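Local coordinates for DUF1987 domain-containing protein (Pseudomonas aeruginosa, PDB 6K4F) that probably serves as the regulatory phosphoprotein of the SiaABC threonine phosphorylation pathway, which controls biofilm formation in response to carbon availability, at residues E60-L65 and R96-R101; T14-G19 and S27-S32; D31-N36 and L65-T70; R91-R96 and C117-A122. All coordinates share one frame; numbering follows the deposited sequence.

Interaction 1. Residues E60-L65 and R96-R101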
loop_
_atom_site.group_PDB
_atom_site.type_symbol
_atom_site.label_atom_id
_atom_site.label_comp_id
_atom_site.label_asym_id
_atom_site.label_seq_id
_atom_site.Cartn_x
_atom_site.Cartn_y
_atom_site.Cartn_z
ATOM N N GLU A 60 5.990 -3.566 6.135
ATOM C CA GLU A 60 5.653 -2.180 6.436
ATOM C C GLU A 60 5.253 -1.473 5.153
ATOM O O GLU A 60 5.955 -1.590 4.143
ATOM C CB GLU A 60 6.840 -1.440 7.054
ATOM C CG GLU A 60 7.075 -1.684 8.518
ATOM C CD GLU A 60 7.566 -0.431 9.215
ATOM O OE1 GLU A 60 8.516 0.197 8.702
ATOM O OE2 GLU A 60 6.995 -0.064 10.262
ATOM N N LEU A 61 4.143 -0.735 5.182
ATOM C CA LEU A 61 3.747 0.100 4.048
ATOM C C LEU A 61 4.040 1.560 4.367
ATOM O O LEU A 61 3.653 2.053 5.434
ATOM C CB LEU A 61 2.258 -0.076 3.708
ATOM C CG LEU A 61 1.976 -1.056 2.567
ATOM C CD1 LEU A 61 2.323 -2.445 3.030
ATOM C CD2 LEU A 61 0.516 -0.974 2.149
ATOM N N ASP A 62 4.705 2.255 3.441
ATOM C CA ASP A 62 4.960 3.693 3.578
ATOM C C ASP A 62 4.371 4.416 2.373
ATOM O O ASP A 62 4.921 4.350 1.266
ATOM C CB ASP A 62 6.446 3.990 3.714
ATOM C CG ASP A 62 6.702 5.383 4.248
ATOM O OD1 ASP A 62 6.650 5.567 5.484
ATOM O OD2 ASP A 62 6.931 6.299 3.431
ATOM N N LEU A 63 3.267 5.116 2.591
ATOM C CA LEU A 63 2.473 5.684 1.514
ATOM C C LEU A 63 2.568 7.205 1.495
ATOM O O LEU A 63 2.404 7.869 2.528
ATOM C CB LEU A 63 1.021 5.240 1.635
ATOM C CG LEU A 63 0.788 3.726 1.657
ATOM C CD1 LEU A 63 -0.717 3.427 1.724
ATOM C CD2 LEU A 63 1.430 3.046 0.438
ATOM N N ARG A 64 2.846 7.746 0.314
ATOM C CA ARG A 64 2.813 9.173 0.031
ATOM C C ARG A 64 1.948 9.411 -1.184
ATOM O O ARG A 64 2.356 10.034 -2.170
ATOM C CB ARG A 64 4.213 9.736 -0.182
ATOM C CG ARG A 64 5.118 9.528 1.021
ATOM C CD ARG A 64 6.515 10.054 0.776
ATOM N NE ARG A 64 7.073 10.616 2.002
ATOM C CZ ARG A 64 7.812 9.933 2.869
ATOM N NH1 ARG A 64 8.091 8.654 2.642
ATOM N NH2 ARG A 64 8.272 10.533 3.959
ATOM N N LEU A 65 0.726 8.880 -1.116
ATOM C CA LEU A 65 -0.219 8.951 -2.213
ATOM C C LEU A 65 -0.993 10.251 -2.133
ATOM O O LEU A 65 -1.338 10.715 -1.042
ATOM C CB LEU A 65 -1.185 7.768 -2.168
ATOM C CG LEU A 65 -0.521 6.400 -2.346
ATOM C CD1 LEU A 65 -1.471 5.274 -2.014
ATOM C CD2 LEU A 65 0.018 6.235 -3.762
ATOM N N ARG A 96 2.232 3.495 7.402
ATOM C CA ARG A 96 2.321 4.944 7.560
ATOM C C ARG A 96 1.727 5.599 6.327
ATOM O O ARG A 96 2.070 5.217 5.196
ATOM C CB ARG A 96 3.780 5.408 7.733
ATOM C CG ARG A 96 4.317 5.242 9.128
ATOM C CD ARG A 96 5.823 5.474 9.171
ATOM N NE ARG A 96 6.529 4.508 8.337
ATOM C CZ ARG A 96 6.769 3.245 8.687
ATOM N NH1 ARG A 96 6.372 2.787 9.871
ATOM N NH2 ARG A 96 7.416 2.437 7.853
ATOM N N TRP A 97 0.813 6.544 6.548
ATOM C CA TRP A 97 0.138 7.296 5.490
ATOM C C TRP A 97 0.505 8.767 5.672
ATOM O O TRP A 97 -0.019 9.448 6.566
ATOM C CB TRP A 97 -1.369 7.070 5.536
ATOM C CG TRP A 97 -2.107 7.652 4.363
ATOM C CD1 TRP A 97 -2.205 8.976 4.020
ATOM C CD2 TRP A 97 -2.858 6.930 3.380
ATOM N NE1 TRP A 97 -2.966 9.116 2.882
ATOM C CE2 TRP A 97 -3.375 7.874 2.468
ATOM C CE3 TRP A 97 -3.158 5.584 3.195
ATOM C CZ2 TRP A 97 -4.162 7.505 1.376
ATOM C CZ3 TRP A 97 -3.938 5.218 2.102
ATOM C CH2 TRP A 97 -4.427 6.175 1.211
ATOM N N HIS A 98 1.421 9.248 4.835
ATOM C CA HIS A 98 1.888 10.625 4.899
ATOM C C HIS A 98 0.996 11.533 4.073
ATOM O O HIS A 98 0.558 11.168 2.976
ATOM C CB HIS A 98 3.317 10.740 4.380
ATOM C CG HIS A 98 4.282 9.827 5.058
ATOM N ND1 HIS A 98 4.912 10.158 6.237
ATOM C CD2 HIS A 98 4.737 8.598 4.716
ATOM C CE1 HIS A 98 5.719 9.173 6.591
ATOM N NE2 HIS A 98 5.628 8.212 5.687
ATOM N N TYR A 99 0.747 12.732 4.589
ATOM C CA TYR A 99 -0.004 13.698 3.806
ATOM C C TYR A 99 0.421 15.097 4.211
ATOM O O TYR A 99 1.024 15.308 5.267
ATOM C CB TYR A 99 -1.515 13.500 3.962
ATOM C CG TYR A 99 -2.076 14.000 5.275
ATOM C CD1 TYR A 99 -1.824 13.327 6.468
ATOM C CD2 TYR A 99 -2.865 15.143 5.321
ATOM C CE1 TYR A 99 -2.345 13.791 7.684
ATOM C CE2 TYR A 99 -3.386 15.607 6.522
ATOM C CZ TYR A 99 -3.122 14.929 7.698
ATOM O OH TYR A 99 -3.656 15.401 8.889
ATOM N N ASP A 100 0.126 16.050 3.335
ATOM C CA ASP A 100 0.420 17.452 3.574
ATOM C C ASP A 100 -0.881 18.148 3.941
ATOM O O ASP A 100 -1.842 18.128 3.161
ATOM C CB ASP A 100 1.067 18.096 2.347
ATOM C CG ASP A 100 1.728 19.433 2.666
ATOM O OD1 ASP A 100 2.866 19.658 2.204
ATOM O OD2 ASP A 100 1.112 20.264 3.368
ATOM N N ARG A 101 -0.917 18.752 5.131
ATOM C CA ARG A 101 -2.106 19.474 5.561
ATOM C C ARG A 101 -2.451 20.626 4.623
ATOM O O ARG A 101 -3.616 21.032 4.556
ATOM C CB ARG A 101 -1.910 19.985 6.993
ATOM C CG ARG A 101 -2.322 18.978 8.057
ATOM C CD ARG A 101 -2.303 19.576 9.448
ATOM N NE ARG A 101 -0.980 20.084 9.797
ATOM C CZ ARG A 101 -0.269 19.662 10.837
ATOM N NH1 ARG A 101 0.926 20.182 11.079
ATOM N NH2 ARG A 101 -0.752 18.721 11.634
HETATM O O HOH W 1 5.243 1.013 11.626
HETATM O O HOH W 2 -0.258 12.263 0.585
#

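Interaction 2. Residues T14-G19 and S27-S32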
loop_
_atom_site.group_PDB
_atom_site.type_symbol
_atom_site.label_atom_id
_atom_site.label_comp_id
_atom_site.label_asym_id
_atom_site.label_seq_id
_atom_site.Cartn_x
_atom_site.Cartn_y
_atom_site.Cartn_z
ATOM N N THR A 14 0.303 7.579 -12.681
ATOM C CA THR A 14 0.465 6.362 -11.901
ATOM C C THR A 14 1.582 6.538 -10.881
ATOM O O THR A 14 2.582 7.211 -11.164
ATOM C CB THR A 14 0.760 5.139 -12.786
ATOM O OG1 THR A 14 1.911 5.382 -13.605
ATOM C CG2 THR A 14 -0.442 4.838 -13.670
ATOM N N PRO A 15 1.425 5.977 -9.686
ATOM C CA PRO A 15 2.411 6.213 -8.626
ATOM C C PRO A 15 3.687 5.421 -8.830
ATOM O O PRO A 15 3.703 4.341 -9.429
ATOM C CB PRO A 15 1.686 5.735 -7.363
ATOM C CG PRO A 15 0.779 4.686 -7.851
ATOM C CD PRO A 15 0.307 5.145 -9.212
ATOM N N ALA A 16 4.771 5.977 -8.300
ATOM C CA ALA A 16 5.992 5.207 -8.158
ATOM C C ALA A 16 5.816 4.223 -7.003
ATOM O O ALA A 16 5.343 4.600 -5.924
ATOM C CB ALA A 16 7.180 6.144 -7.914
ATOM N N ILE A 17 6.150 2.956 -7.240
ATOM C CA ILE A 17 5.979 1.890 -6.254
ATOM C C ILE A 17 7.296 1.143 -6.108
ATOM O O ILE A 17 7.899 0.735 -7.110
ATOM C CB ILE A 17 4.855 0.910 -6.650
ATOM C CG1 ILE A 17 3.537 1.654 -6.837
ATOM C CG2 ILE A 17 4.744 -0.219 -5.631
ATOM C CD1 ILE A 17 2.422 0.784 -7.461
ATOM N N GLN A 18 7.742 0.963 -4.866
ATOM C CA GLN A 18 8.952 0.203 -4.568
ATOM C C GLN A 18 8.624 -0.850 -3.528
ATOM O O GLN A 18 8.210 -0.520 -2.404
ATOM C CB GLN A 18 10.084 1.107 -4.061
ATOM C CG GLN A 18 10.368 2.285 -4.958
ATOM C CD GLN A 18 9.579 3.522 -4.571
ATOM O OE1 GLN A 18 9.409 3.820 -3.385
ATOM N NE2 GLN A 18 9.086 4.249 -5.572
ATOM N N GLY A 19 8.779 -2.110 -3.910
ATOM C CA GLY A 19 8.710 -3.209 -2.971
ATOM C C GLY A 19 10.103 -3.674 -2.606
ATOM O O GLY A 19 10.779 -4.292 -3.431
ATOM N N SER A 27 6.511 0.784 -0.564
ATOM C CA SER A 27 6.400 2.237 -0.600
ATOM C C SER A 27 5.705 2.673 -1.880
ATOM O O SER A 27 5.927 2.080 -2.941
ATOM C CB SER A 27 7.792 2.897 -0.533
ATOM O OG SER A 27 8.481 2.498 0.652
ATOM N N MET A 28 4.872 3.718 -1.784
ATOM C CA MET A 28 4.232 4.317 -2.954
ATOM C C MET A 28 4.177 5.832 -2.837
ATOM O O MET A 28 3.845 6.364 -1.777
ATOM C CB MET A 28 2.802 3.819 -3.141
ATOM C CG MET A 28 2.649 2.358 -3.024
ATOM S SD MET A 28 0.948 1.906 -3.399
ATOM C CE MET A 28 0.936 0.252 -2.740
ATOM N N GLN A 29 4.424 6.521 -3.953
ATOM C CA GLN A 29 4.408 7.978 -3.982
ATOM C C GLN A 29 3.717 8.454 -5.245
ATOM O O GLN A 29 4.023 7.960 -6.334
ATOM C CB GLN A 29 5.829 8.557 -3.935
ATOM C CG GLN A 29 6.716 7.972 -2.858
ATOM C CD GLN A 29 7.492 6.747 -3.319
ATOM O OE1 GLN A 29 7.899 6.647 -4.479
ATOM N NE2 GLN A 29 7.730 5.825 -2.400
ATOM N N GLY A 30 2.822 9.427 -5.107
ATOM C CA GLY A 30 2.260 10.158 -6.231
ATOM C C GLY A 30 0.759 9.988 -6.346
ATOM O O GLY A 30 0.072 9.546 -5.419
ATOM N N ASP A 31 0.240 10.364 -7.506
ATOM C CA ASP A 31 -1.166 10.127 -7.787
ATOM C C ASP A 31 -1.373 8.805 -8.474
ATOM O O ASP A 31 -0.463 8.214 -9.057
ATOM C CB ASP A 31 -1.761 11.137 -8.718
ATOM C CG ASP A 31 -1.740 12.456 -8.186
ATOM O OD1 ASP A 31 -1.091 13.201 -8.890
ATOM O OD2 ASP A 31 -2.363 12.813 -7.150
ATOM N N SER A 32 -2.627 8.388 -8.483
ATOM C CA SER A 32 -3.005 7.148 -9.139
ATOM C C SER A 32 -4.375 7.421 -9.756
ATOM O O SER A 32 -5.404 7.317 -9.087
ATOM C CB SER A 32 -3.018 6.005 -8.130
ATOM O OG SER A 32 -3.159 4.753 -8.756
HETATM O O HOH W 3 2.112 10.048 -9.873
HETATM O O HOH W 4 10.032 0.235 -0.156
#

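Interaction 3. Residues D31-N36 and L65-T70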
loop_
_atom_site.group_PDB
_atom_site.type_symbol
_atom_site.label_atom_id
_atom_site.label_comp_id
_atom_site.label_asym_id
_atom_site.label_seq_id
_atom_site.Cartn_x
_atom_site.Cartn_y
_atom_site.Cartn_z
ATOM N N ASP A 31 0.240 10.364 -7.506
ATOM C CA ASP A 31 -1.166 10.127 -7.787
ATOM C C ASP A 31 -1.373 8.805 -8.474
ATOM O O ASP A 31 -0.463 8.214 -9.057
ATOM C CB ASP A 31 -1.761 11.137 -8.718
ATOM C CG ASP A 31 -1.740 12.456 -8.186
ATOM O OD1 ASP A 31 -1.091 13.201 -8.890
ATOM O OD2 ASP A 31 -2.363 12.813 -7.150
ATOM N N SER A 32 -2.627 8.388 -8.483
ATOM C CA SER A 32 -3.005 7.148 -9.139
ATOM C C SER A 32 -4.375 7.421 -9.756
ATOM O O SER A 32 -5.404 7.317 -9.087
ATOM C CB SER A 32 -3.018 6.005 -8.130
ATOM O OG SER A 32 -3.159 4.753 -8.756
ATOM N N TYR A 33 -4.384 7.805 -11.029
ATOM C CA TYR A 33 -5.610 7.789 -11.826
ATOM C C TYR A 33 -5.355 7.098 -13.158
ATOM O O TYR A 33 -5.551 7.682 -14.228
ATOM C CB TYR A 33 -6.174 9.200 -12.011
ATOM C CG TYR A 33 -5.204 10.295 -12.383
ATOM C CD1 TYR A 33 -4.434 10.928 -11.419
ATOM C CD2 TYR A 33 -5.098 10.732 -13.698
ATOM C CE1 TYR A 33 -3.558 11.951 -11.760
ATOM C CE2 TYR A 33 -4.236 11.754 -14.047
ATOM C CZ TYR A 33 -3.469 12.359 -13.079
ATOM O OH TYR A 33 -2.613 13.370 -13.436
ATOM N N PRO A 34 -4.923 5.835 -13.131
ATOM C CA PRO A 34 -4.727 5.108 -14.382
ATOM C C PRO A 34 -6.059 4.718 -14.991
ATOM O O PRO A 34 -7.093 4.683 -14.322
ATOM C CB PRO A 34 -3.938 3.872 -13.952
ATOM C CG PRO A 34 -4.373 3.615 -12.595
ATOM C CD PRO A 34 -4.670 4.959 -11.969
ATOM N N GLU A 35 -6.014 4.430 -16.291
ATOM C CA GLU A 35 -7.189 3.899 -16.973
ATOM C C GLU A 35 -7.476 2.471 -16.533
ATOM O O GLU A 35 -8.635 2.093 -16.337
ATOM C CB GLU A 35 -6.991 3.964 -18.486
ATOM C CG GLU A 35 -5.679 3.354 -18.963
ATOM C CD GLU A 35 -5.085 4.094 -20.143
ATOM O OE1 GLU A 35 -3.842 4.110 -20.273
ATOM O OE2 GLU A 35 -5.861 4.663 -20.941
ATOM N N ASN A 36 -6.434 1.673 -16.340
ATOM C CA ASN A 36 -6.567 0.273 -15.951
ATOM C C ASN A 36 -5.804 0.084 -14.643
ATOM O O ASN A 36 -4.584 -0.115 -14.653
ATOM C CB ASN A 36 -6.041 -0.638 -17.061
ATOM C CG ASN A 36 -6.431 -2.085 -16.865
ATOM O OD1 ASN A 36 -6.533 -2.571 -15.736
ATOM N ND2 ASN A 36 -6.652 -2.790 -17.971
ATOM N N LEU A 65 0.726 8.880 -1.116
ATOM C CA LEU A 65 -0.219 8.951 -2.213
ATOM C C LEU A 65 -0.993 10.251 -2.133
ATOM O O LEU A 65 -1.338 10.715 -1.042
ATOM C CB LEU A 65 -1.185 7.768 -2.168
ATOM C CG LEU A 65 -0.521 6.400 -2.346
ATOM C CD1 LEU A 65 -1.471 5.274 -2.014
ATOM C CD2 LEU A 65 0.018 6.235 -3.762
ATOM N N LEU A 66 -1.264 10.829 -3.299
ATOM C CA LEU A 66 -2.069 12.034 -3.405
ATOM C C LEU A 66 -3.449 11.645 -3.920
ATOM O O LEU A 66 -4.183 10.937 -3.229
ATOM C CB LEU A 66 -1.387 13.051 -4.317
ATOM C CG LEU A 66 0.073 13.388 -4.002
ATOM C CD1 LEU A 66 0.654 14.282 -5.084
ATOM C CD2 LEU A 66 0.234 14.045 -2.637
ATOM N N TYR A 67 -3.803 12.056 -5.131
ATOM C CA TYR A 67 -5.109 11.703 -5.674
ATOM C C TYR A 67 -5.181 10.210 -5.993
ATOM O O TYR A 67 -4.232 9.625 -6.523
ATOM C CB TYR A 67 -5.397 12.519 -6.932
ATOM C CG TYR A 67 -6.770 12.268 -7.495
ATOM C CD1 TYR A 67 -7.901 12.720 -6.831
ATOM C CD2 TYR A 67 -6.939 11.570 -8.680
ATOM C CE1 TYR A 67 -9.166 12.489 -7.337
ATOM C CE2 TYR A 67 -8.202 11.334 -9.198
ATOM C CZ TYR A 67 -9.309 11.793 -8.524
ATOM O OH TYR A 67 -10.568 11.557 -9.035
ATOM N N LEU A 68 -6.309 9.584 -5.652
ATOM C CA LEU A 68 -6.586 8.208 -6.051
ATOM C C LEU A 68 -7.944 8.171 -6.731
ATOM O O LEU A 68 -8.938 8.631 -6.154
ATOM C CB LEU A 68 -6.588 7.253 -4.855
ATOM C CG LEU A 68 -5.346 6.941 -4.020
ATOM C CD1 LEU A 68 -5.619 5.732 -3.137
ATOM C CD2 LEU A 68 -4.148 6.674 -4.922
ATOM N N ASN A 69 -8.000 7.622 -7.945
ATOM C CA ASN A 69 -9.309 7.496 -8.568
ATOM C C ASN A 69 -10.039 6.288 -7.982
ATOM O O ASN A 69 -9.525 5.570 -7.123
ATOM C CB ASN A 69 -9.189 7.435 -10.095
ATOM C CG ASN A 69 -8.534 6.163 -10.601
ATOM O OD1 ASN A 69 -8.029 5.351 -9.829
ATOM N ND2 ASN A 69 -8.515 5.996 -11.932
ATOM N N THR A 70 -11.273 6.079 -8.439
ATOM C CA THR A 70 -12.124 5.041 -7.866
ATOM C C THR A 70 -11.464 3.668 -7.931
ATOM O O THR A 70 -11.430 2.936 -6.935
ATOM C CB THR A 70 -13.471 5.047 -8.594
ATOM O OG1 THR A 70 -14.198 6.220 -8.201
ATOM C CG2 THR A 70 -14.299 3.787 -8.264
#

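Interaction 4. Residues R91-R96 and C117-A122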
loop_
_atom_site.group_PDB
_atom_site.type_symbol
_atom_site.label_atom_id
_atom_site.label_comp_id
_atom_site.label_asym_id
_atom_site.label_seq_id
_atom_site.Cartn_x
_atom_site.Cartn_y
_atom_site.Cartn_z
ATOM N N ARG A 91 0.730 -12.035 11.722
ATOM C CA ARG A 91 1.831 -11.419 10.983
ATOM C C ARG A 91 2.010 -9.974 11.434
ATOM O O ARG A 91 1.032 -9.224 11.474
ATOM C CB ARG A 91 1.556 -11.461 9.477
ATOM C CG ARG A 91 2.745 -11.087 8.606
ATOM C CD ARG A 91 3.847 -12.114 8.759
ATOM N NE ARG A 91 4.920 -11.926 7.793
ATOM C CZ ARG A 91 5.041 -12.626 6.672
ATOM N NH1 ARG A 91 4.153 -13.565 6.370
ATOM N NH2 ARG A 91 6.057 -12.385 5.855
ATOM N N PRO A 92 3.227 -9.552 11.786
ATOM C CA PRO A 92 3.462 -8.125 12.070
ATOM C C PRO A 92 3.319 -7.303 10.795
ATOM O O PRO A 92 4.046 -7.512 9.821
ATOM C CB PRO A 92 4.897 -8.097 12.609
ATOM C CG PRO A 92 5.213 -9.533 12.985
ATOM C CD PRO A 92 4.428 -10.369 12.018
ATOM N N VAL A 93 2.358 -6.380 10.797
ATOM C CA VAL A 93 2.103 -5.496 9.666
ATOM C C VAL A 93 1.911 -4.087 10.213
ATOM O O VAL A 93 1.317 -3.907 11.281
ATOM C CB VAL A 93 0.862 -5.942 8.865
ATOM C CG1 VAL A 93 0.544 -4.938 7.768
ATOM C CG2 VAL A 93 1.081 -7.341 8.239
ATOM N N SER A 94 2.424 -3.088 9.499
ATOM C CA SER A 94 2.206 -1.715 9.927
ATOM C C SER A 94 2.207 -0.791 8.723
ATOM O O SER A 94 2.790 -1.100 7.673
ATOM C CB SER A 94 3.263 -1.268 10.944
ATOM O OG SER A 94 4.546 -1.327 10.369
ATOM N N LEU A 95 1.540 0.347 8.874
ATOM C CA LEU A 95 1.384 1.268 7.755
ATOM C C LEU A 95 1.550 2.703 8.225
ATOM O O LEU A 95 1.059 3.081 9.299
ATOM C CB LEU A 95 0.012 1.084 7.081
ATOM C CG LEU A 95 -0.307 1.890 5.822
ATOM C CD1 LEU A 95 -1.255 1.092 4.934
ATOM C CD2 LEU A 95 -0.926 3.245 6.167
ATOM N N ARG A 96 2.232 3.495 7.402
ATOM C CA ARG A 96 2.321 4.944 7.560
ATOM C C ARG A 96 1.727 5.599 6.327
ATOM O O ARG A 96 2.070 5.217 5.196
ATOM C CB ARG A 96 3.780 5.408 7.733
ATOM C CG ARG A 96 4.317 5.242 9.128
ATOM C CD ARG A 96 5.823 5.474 9.171
ATOM N NE ARG A 96 6.529 4.508 8.337
ATOM C CZ ARG A 96 6.769 3.245 8.687
ATOM N NH1 ARG A 96 6.372 2.787 9.871
ATOM N NH2 ARG A 96 7.416 2.437 7.853
ATOM N N CYS A 117 -8.764 -1.332 9.323
ATOM C CA CYS A 117 -7.521 -2.039 9.605
ATOM C C CYS A 117 -7.327 -2.207 11.103
ATOM O O CYS A 117 -7.642 -1.306 11.872
ATOM C CB CYS A 117 -6.319 -1.293 9.027
ATOM S SG CYS A 117 -6.452 -1.094 7.237
ATOM N N SER A 118 -6.806 -3.363 11.512
ATOM C CA SER A 118 -6.552 -3.600 12.927
ATOM C C SER A 118 -5.076 -3.508 13.281
ATOM O O SER A 118 -4.730 -3.575 14.464
ATOM C CB SER A 118 -7.105 -4.969 13.342
ATOM O OG SER A 118 -6.232 -6.012 12.954
ATOM N N PHE A 119 -4.210 -3.350 12.302
ATOM C CA PHE A 119 -2.786 -3.200 12.547
ATOM C C PHE A 119 -2.452 -1.728 12.699
ATOM O O PHE A 119 -3.251 -0.860 12.330
ATOM C CB PHE A 119 -1.994 -3.821 11.393
ATOM C CG PHE A 119 -2.489 -3.425 10.029
ATOM C CD1 PHE A 119 -2.050 -2.255 9.429
ATOM C CD2 PHE A 119 -3.379 -4.231 9.338
ATOM C CE1 PHE A 119 -2.490 -1.887 8.167
ATOM C CE2 PHE A 119 -3.830 -3.875 8.069
ATOM C CZ PHE A 119 -3.389 -2.700 7.484
ATOM N N PRO A 120 -1.292 -1.407 13.275
ATOM C CA PRO A 120 -0.879 -0.000 13.381
ATOM C C PRO A 120 -0.934 0.724 12.043
ATOM O O PRO A 120 -0.352 0.284 11.049
ATOM C CB PRO A 120 0.562 -0.098 13.895
ATOM C CG PRO A 120 0.597 -1.386 14.641
ATOM C CD PRO A 120 -0.317 -2.315 13.908
ATOM N N PHE A 121 -1.585 1.882 12.045
ATOM C CA PHE A 121 -1.923 2.614 10.822
ATOM C C PHE A 121 -1.801 4.082 11.211
ATOM O O PHE A 121 -2.726 4.668 11.784
ATOM C CB PHE A 121 -3.331 2.243 10.347
ATOM C CG PHE A 121 -3.716 2.768 8.969
ATOM C CD1 PHE A 121 -3.597 4.116 8.643
ATOM C CD2 PHE A 121 -4.283 1.907 8.034
ATOM C CE1 PHE A 121 -3.997 4.587 7.407
ATOM C CE2 PHE A 121 -4.682 2.369 6.787
ATOM C CZ PHE A 121 -4.545 3.704 6.467
ATOM N N ALA A 122 -0.649 4.657 10.931
ATOM C CA ALA A 122 -0.321 6.011 11.351
ATOM C C ALA A 122 -0.620 6.975 10.213
ATOM O O ALA A 122 -0.061 6.840 9.117
ATOM C CB ALA A 122 1.156 6.086 11.739
#

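Interaction 1. Residues E60-L65 and R96-R101
The R64 guanidinium lies flat on one face of the H98 imidazole, the two centres 4.0 Å apart and the planes 10° from parallel, while the edge of the same ring is turned to D62. There H98 NE2 donates to D62 OD1 over 2.8 Å, meeting the oxygen on its syn side but tilted out of the carboxylate plane. The R96 guanidinium uses its edge as well. Its NE reaches D62 OD1 at 3.0 Å, so one carboxylate oxygen accepts from both R96 and H98, and NH1 and NH2 grip the E60 carboxylate end-on, NH2 to OE1 at 2.6 Å. Both nitrogens approach from above the carboxylate plane, which stands 51° from the guanidinium. A bend at chi3 (-61°) turns the R96 head back over strand 59-68. These groups sit on a pair of parallel strands, the two arms of a beta-alpha-beta unit whose crossover is helix 70-88. R96 N to L61 O, L63 N to R96 O and H98 N to L63 O join the backbones. D62 OD2 pairs with R64 NH1 at 2.7 Å, probably helping hold the guanidinium over the imidazole. On the other sheet face, beside helix 70-88, L63 CD1 packs 3.6 Å from W97 CE3.

Interaction 2. Residues T14-G19 and S27-S32
Q18 O takes the backbone N-H of S27 at 2.8 Å and a second hydrogen bond from a water that also bonds S27 OG, so this carbonyl is gripped twice. It belongs to an antiparallel beta hairpin built from strands 16-20 and 25-29. Q18 with S27 and A16 with Q29 are hydrogen-bonded pairs, whereas I17 and M28 between them form a non-hydrogen-bonded pair whose CA atoms approach to 4.5 Å. Here CA-H...O contacts accompany the close approach, M28 CA to A16 O and I17 CA to S27 O. I17 and M28 run side by side toward the helices, with I17 CG1 4.0 Å from M28 CG; I17 goes on to V44 of helix 37-53 and M28 to M76 and I79 of helix 70-88. On the face of A16 and S27, the Q18 and Q29 side chains join in a reciprocal amide pair. Both chains bend at chi2 (92° and 90°), which brings the two amides nearly coplanar, 16° apart, and each carbonyl oxygen receives its partner's NH2 on an in-plane lone pair. After Q29 the chain changes direction at G30, and two residues on S32 packs against P15, whose CD lies 3.6 Å from S32 CB. In the amide pair, Q29 NE2 lies 2.8 Å from Q18 OE1 and Q18 NE2 2.9 Å from Q29 OE1.

Interaction 3. Residues D31-N36 and L65-T70
D31 OD2 accepts the backbone N-H of Y67 at 2.6 Å, through the anti lone pair that faces away from OD1. A side-chain oxygen, not a main-chain carbonyl, thus accepts this strand N-H. It is followed by two true backbone bonds, S32 N to Y67 O at 2.8 Å and N69 N to S32 O at 2.9 Å, which set S32 and L68 opposite each other as a parallel bridge. Their side chains share a sheet face, and S32 CB meets L68 CD2 at 3.5 Å, a tight carbon contact. Farther along, N69 ND2 reaches across to P34 O at 3.1 Å. This bond is bent, with an N-H...O angle of 135°. The N69 side chain is placed for it by a chi1 of 68°, which sets CG between the backbone N and the carbonyl carbon. At the outer edge the Y33 and Y67 side chains cross at about a right angle, and Y33 CD1 approaches the edge of the Y67 ring at 3.8 Å. In the second shell, S72 joins S32 OG and N69 OD1 through its hydroxyl, while F41 of helix 37-53 packs on S32. N69 also caps a backbone N of helix 70-88, and N36 does the same for helix 37-53. The arrangement is that of parallel strand ends leading into N-capped helices in an alpha/beta sheet.

Interaction 4. Residues R91-R96 and C117-A122
L95 and F121 lie side by side and point the same way, with L95 CD2 set over the centre of the F121 ring. This is a CH-pi contact, 3.6 Å from CD2 to the centroid and 11° off the ring normal. In both residues CG is anti to the backbone N (chi1 -176° in L95, -171° in F121), which keeps the two chains in step as they leave the same sheet face. The neighbouring aromatic is also met over its face, but by a side chain that crosses it obliquely: V93 CG1 sits 4.1 Å from the F119 centroid, while the CB of C117 covers the opposite face toward its rim. L95 CB comes to the edge of that ring, 4.0 Å from CE1, so L95 touches both phenylalanines. Beneath the side chains the backbones pair in parallel, adding the outermost strand, 121-125, to strand 93-99: L95 N donates to P120 O at 2.9 Å and A122 N to L95 O at 2.8 Å. On the other sheet face A122 CB rests against R96 CG, the aliphatic part of an arginine whose charged end is turned to E60 and D62. Helix 70-88 continues the apolar layer, with L83 against V93 and F119, and L80 against L95. Main-chain hydrogen bonds thus supply the polar part of this contact, and its side chains join by dispersion and CH-pi interactions.

Overall arrangement
All four contacts reach one mixed sheet backed by helices. Strand 59-68 serves interactions 1 and 3, strand 93-99 serves interactions 1 and 4, and D31 and S32 are common to interactions 2 and 3. Interaction 1 touches interaction 2 through R64 N to M28 O and interaction 4 through W97 N to A122 O. Buried on the helix side are L63 and W97 in interaction 1, I17 and M28 in interaction 2, and L95, F119 and F121 in interaction 4, whereas interaction 3 has exposed L66 and Y67. Charges dominate interaction 1, paired amides mark interaction 2, aromatic contacts fill interaction 4, and interaction 3 relies on a carboxylate and one asparagine amide, each bonded to the other segment's main chain.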